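Local coordinates for protein DNA polymerase sliding clamp 2 (PDB 3AIZ) that serves as a sliding-clamp subunit, part of a ring around DNA that tethers the polymerase and other DNA-processing proteins during replication, at residues V130-V142 against K185-K197. Sequence-based numbering, arbitrary orientation.
Sequences VNLSVTFTTDGDV and KPLKSLNVESPSK
Strands 134-138 and 189-192 run antiparallel, their axes 4.7 Å apart at closest approach; Thr135 and Asn191 exchange two backbone hydrogen bonds, the one from Asn191 N to Thr135 O being 2.7 Å long, and Glu193 N donates to Ser133 O at 2.9 Å. Beyond Thr137 N, which donates to Ser189 O, a classic beta bulge sets Lys188 and Ser189 together opposite Thr137, and Thr137 O accepts from Lys188 N at 2.8 Å. Val134, Phe136, Leu190 and Val192 share one face, where apolar side chains suit the buried Val134 and Phe136. A chi1 of 60° sets Phe136 CG between its own backbone N and carbonyl carbon; Leu187 CD2 meets the ring obliquely, 3.4 Å from CD2 of Phe136, while Leu190 CD1 rests on Phe136 CB. Hydroxyls suit the other, more open face: Thr137 OG1 donates to Ser189 OG at 2.9 Å, and a water bonds to Thr135 OG1 and, weakly, to Ser189 OG. Past the strand, Asp139 N-caps the following helix, its OD2 accepting from Asp141 N, and Val142 CG1 packs 3.5 Å from CG of Pro186, whose ring follows a cis peptide bond. Lys188 NZ hydrogen-bonds to Gln216 O and Asn217 OD1. Within the C-terminal clamp domain, strand 218-223 pairs with the other edge of strand 134-138, while Val142 and Pro186 pack on Val104 and Tyr105, respectively, of the sliding clamp C chain.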
loop_
_atom_site.group_PDB
_atom_site.type_symbol
_atom_site.label_atom_id
_atom_site.label_comp_id
_atom_site.label_asym_id
_atom_site.label_seq_id
_atom_site.Cartn_x
_atom_site.Cartn_y
_atom_site.Cartn_z
ATOM N N VAL A 130 35.420 26.523 28.938
ATOM C CA VAL A 130 34.776 27.619 29.649
ATOM C C VAL A 130 34.022 27.111 30.868
ATOM O O VAL A 130 33.846 25.905 31.046
ATOM C CB VAL A 130 33.784 28.366 28.743
ATOM C CG1 VAL A 130 34.513 29.032 27.585
ATOM C CG2 VAL A 130 32.722 27.409 28.229
ATOM N N ASN A 131 33.576 28.038 31.706
ATOM C CA ASN A 131 32.781 27.688 32.873
ATOM C C ASN A 131 31.291 27.838 32.593
ATOM O O ASN A 131 30.785 28.951 32.442
ATOM C CB ASN A 131 33.174 28.545 34.076
ATOM C CG ASN A 131 32.299 28.281 35.289
ATOM O OD1 ASN A 131 31.965 27.135 35.590
ATOM N ND2 ASN A 131 31.925 29.345 35.992
ATOM N N LEU A 132 30.596 26.709 32.518
ATOM C CA LEU A 132 29.155 26.711 32.308
ATOM C C LEU A 132 28.430 27.153 33.575
ATOM O O LEU A 132 28.180 26.349 34.474
ATOM C CB LEU A 132 28.675 25.325 31.870
ATOM C CG LEU A 132 28.646 25.036 30.366
ATOM C CD1 LEU A 132 29.699 25.841 29.622
ATOM C CD2 LEU A 132 28.841 23.549 30.115
ATOM N N SER A 133 28.100 28.440 33.639
ATOM C CA SER A 133 27.416 29.003 34.796
ATOM C C SER A 133 26.075 28.316 35.019
ATOM O O SER A 133 25.664 28.085 36.154
ATOM C CB SER A 133 27.195 30.504 34.604
ATOM O OG SER A 133 28.395 31.159 34.232
ATOM N N VAL A 134 25.399 27.991 33.923
ATOM C CA VAL A 134 24.073 27.394 33.990
ATOM C C VAL A 134 24.015 26.062 33.254
ATOM O O VAL A 134 24.402 25.969 32.090
ATOM C CB VAL A 134 23.007 28.330 33.390
ATOM C CG1 VAL A 134 21.641 27.664 33.414
ATOM C CG2 VAL A 134 22.977 29.651 34.142
ATOM N N THR A 135 23.534 25.033 33.942
ATOM C CA THR A 135 23.305 23.735 33.322
ATOM C C THR A 135 21.936 23.200 33.724
ATOM O O THR A 135 21.527 23.323 34.876
ATOM C CB THR A 135 24.383 22.703 33.719
ATOM O OG1 THR A 135 24.394 22.535 35.143
ATOM C CG2 THR A 135 25.758 23.156 33.254
ATOM N N PHE A 136 21.225 22.618 32.767
ATOM C CA PHE A 136 19.948 21.986 33.063
ATOM C C PHE A 136 19.751 20.731 32.224
ATOM O O PHE A 136 20.313 20.606 31.137
ATOM C CB PHE A 136 18.784 22.963 32.867
ATOM C CG PHE A 136 18.669 23.512 31.472
ATOM C CD1 PHE A 136 19.289 24.702 31.128
ATOM C CD2 PHE A 136 17.925 22.850 30.509
ATOM C CE1 PHE A 136 19.176 25.214 29.847
ATOM C CE2 PHE A 136 17.809 23.358 29.228
ATOM C CZ PHE A 136 18.434 24.541 28.898
ATOM N N THR A 137 18.960 19.799 32.742
ATOM C CA THR A 137 18.706 18.548 32.045
ATOM C C THR A 137 17.219 18.402 31.755
ATOM O O THR A 137 16.380 18.735 32.589
ATOM C CB THR A 137 19.195 17.339 32.867
ATOM O OG1 THR A 137 20.530 17.580 33.324
ATOM C CG2 THR A 137 19.174 16.074 32.021
ATOM N N THR A 138 16.898 17.910 30.564
ATOM C CA THR A 138 15.509 17.736 30.167
ATOM C C THR A 138 15.387 16.720 29.040
ATOM O O THR A 138 16.358 16.441 28.338
ATOM C CB THR A 138 14.885 19.067 29.710
ATOM O OG1 THR A 138 13.519 18.852 29.335
ATOM C CG2 THR A 138 15.647 19.632 28.523
ATOM N N ASP A 139 14.192 16.165 28.875
ATOM C CA ASP A 139 13.930 15.237 27.785
ATOM C C ASP A 139 14.000 15.978 26.454
ATOM O O ASP A 139 13.502 17.096 26.330
ATOM C CB ASP A 139 12.563 14.577 27.959
ATOM C CG ASP A 139 12.299 13.497 26.926
ATOM O OD1 ASP A 139 12.514 12.307 27.240
ATOM O OD2 ASP A 139 11.879 13.840 25.800
ATOM N N GLY A 140 14.626 15.351 25.462
ATOM C CA GLY A 140 14.833 15.974 24.168
ATOM C C GLY A 140 13.560 16.425 23.477
ATOM O O GLY A 140 13.574 17.378 22.700
ATOM N N ASP A 141 12.456 15.740 23.757
ATOM C CA ASP A 141 11.176 16.081 23.148
ATOM C C ASP A 141 10.779 17.525 23.447
ATOM O O ASP A 141 10.244 18.224 22.586
ATOM C CB ASP A 141 10.082 15.116 23.611
ATOM C CG ASP A 141 10.256 13.720 23.038
ATOM O OD1 ASP A 141 10.500 13.602 21.817
ATOM O OD2 ASP A 141 10.147 12.740 23.807
ATOM N N VAL A 142 11.050 17.968 24.670
ATOM C CA VAL A 142 10.750 19.338 25.064
ATOM C C VAL A 142 11.540 20.327 24.216
ATOM O O VAL A 142 10.978 21.277 23.670
ATOM C CB VAL A 142 11.064 19.585 26.549
ATOM C CG1 VAL A 142 10.782 21.033 26.911
ATOM C CG2 VAL A 142 10.257 18.640 27.426
ATOM N N LYS A 185 9.337 21.074 35.540
ATOM C CA LYS A 185 8.479 21.633 34.503
ATOM C C LYS A 185 9.269 22.475 33.508
ATOM O O LYS A 185 9.265 23.704 33.590
ATOM C CB LYS A 185 7.366 22.476 35.131
ATOM C CG LYS A 185 6.373 23.045 34.130
ATOM C CD LYS A 185 5.360 23.958 34.805
ATOM C CE LYS A 185 4.406 24.566 33.788
ATOM N NZ LYS A 185 3.446 25.514 34.419
ATOM N N PRO A 186 9.947 21.816 32.554
ATOM C CA PRO A 186 10.016 20.360 32.410
ATOM C C PRO A 186 11.359 19.828 32.884
ATOM O O PRO A 186 11.604 18.624 32.812
ATOM C CB PRO A 186 9.929 20.164 30.891
ATOM C CG PRO A 186 10.067 21.569 30.275
ATOM C CD PRO A 186 10.511 22.478 31.373
ATOM N N LEU A 187 12.221 20.724 33.351
ATOM C CA LEU A 187 13.587 20.366 33.719
ATOM C C LEU A 187 13.632 19.272 34.780
ATOM O O LEU A 187 12.964 19.361 35.809
ATOM C CB LEU A 187 14.347 21.599 34.211
ATOM C CG LEU A 187 14.316 22.825 33.296
ATOM C CD1 LEU A 187 15.062 23.985 33.930
ATOM C CD2 LEU A 187 14.893 22.498 31.930
ATOM N N LYS A 188 14.422 18.237 34.517
ATOM C CA LYS A 188 14.656 17.185 35.495
ATOM C C LYS A 188 15.655 17.667 36.541
ATOM O O LYS A 188 15.644 17.211 37.684
ATOM C CB LYS A 188 15.185 15.925 34.810
ATOM C CG LYS A 188 14.265 15.364 33.741
ATOM C CD LYS A 188 14.821 14.071 33.169
ATOM C CE LYS A 188 13.877 13.468 32.143
ATOM N NZ LYS A 188 14.385 12.166 31.631
ATOM N N SER A 189 16.519 18.594 36.135
ATOM C CA SER A 189 17.509 19.177 37.033
ATOM C C SER A 189 17.929 20.560 36.551
ATOM O O SER A 189 17.969 20.823 35.349
ATOM C CB SER A 189 18.736 18.269 37.143
ATOM O OG SER A 189 19.450 18.230 35.919
ATOM N N LEU A 190 18.243 21.441 37.494
ATOM C CA LEU A 190 18.663 22.799 37.166
ATOM C C LEU A 190 19.768 23.277 38.104
ATOM O O LEU A 190 19.607 23.271 39.324
ATOM C CB LEU A 190 17.471 23.756 37.223
ATOM C CG LEU A 190 17.765 25.234 36.954
ATOM C CD1 LEU A 190 18.361 25.421 35.570
ATOM C CD2 LEU A 190 16.506 26.067 37.112
ATOM N N ASN A 191 20.892 23.687 37.526
ATOM C CA ASN A 191 22.026 24.171 38.301
ATOM C C ASN A 191 22.446 25.568 37.858
ATOM O O ASN A 191 23.027 25.740 36.787
ATOM C CB ASN A 191 23.207 23.203 38.182
ATOM C CG ASN A 191 22.876 21.809 38.689
ATOM O OD1 ASN A 191 21.977 21.631 39.511
ATOM N ND2 ASN A 191 23.607 20.813 38.199
ATOM N N VAL A 192 22.147 26.563 38.686
ATOM C CA VAL A 192 22.445 27.950 38.346
ATOM C C VAL A 192 23.487 28.549 39.287
ATOM O O VAL A 192 23.146 29.113 40.327
ATOM C CB VAL A 192 21.174 28.821 38.376
ATOM C CG1 VAL A 192 21.496 30.242 37.948
ATOM C CG2 VAL A 192 20.103 28.220 37.479
ATOM N N GLU A 193 24.756 28.424 38.912
ATOM C CA GLU A 193 25.850 28.971 39.707
ATOM C C GLU A 193 25.727 30.486 39.841
ATOM O O GLU A 193 26.166 31.068 40.834
ATOM C CB GLU A 193 27.201 28.605 39.090
ATOM C CG GLU A 193 27.460 27.107 39.002
ATOM C CD GLU A 193 28.842 26.785 38.460
ATOM O OE1 GLU A 193 29.572 27.728 38.086
ATOM O OE2 GLU A 193 29.197 25.587 38.410
ATOM N N SER A 194 25.125 31.116 38.838
ATOM C CA SER A 194 24.921 32.561 38.845
ATOM C C SER A 194 24.076 32.993 37.651
ATOM O O SER A 194 24.167 32.400 36.578
ATOM C CB SER A 194 26.265 33.295 38.829
ATOM O OG SER A 194 27.016 32.971 37.671
ATOM N N PRO A 195 23.247 34.030 37.839
ATOM C CA PRO A 195 22.404 34.549 36.757
ATOM C C PRO A 195 23.213 34.752 35.481
ATOM O O PRO A 195 24.238 35.433 35.507
ATOM C CB PRO A 195 21.933 35.897 37.306
ATOM C CG PRO A 195 21.921 35.707 38.781
ATOM C CD PRO A 195 23.076 34.791 39.090
ATOM N N SER A 196 22.757 34.161 34.381
ATOM C CA SER A 196 23.494 34.221 33.125
ATOM C C SER A 196 22.579 34.501 31.941
ATOM O O SER A 196 21.373 34.267 32.005
ATOM C CB SER A 196 24.261 32.917 32.897
ATOM O OG SER A 196 25.112 32.629 33.992
ATOM N N LYS A 197 23.163 34.997 30.855
ATOM C CA LYS A 197 22.399 35.349 29.665
ATOM C C LYS A 197 23.260 35.297 28.408
ATOM O O LYS A 197 24.406 35.742 28.410
ATOM C CB LYS A 197 21.777 36.739 29.823
ATOM C CG LYS A 197 21.279 37.349 28.525
ATOM C CD LYS A 197 20.164 38.352 28.776
ATOM C CE LYS A 197 20.581 39.418 29.779
ATOM N NZ LYS A 197 19.449 40.327 30.117
HETATM O O HOH W 1 26.755 24.798 36.359
HETATM O O HOH W 2 22.227 20.084 35.416
#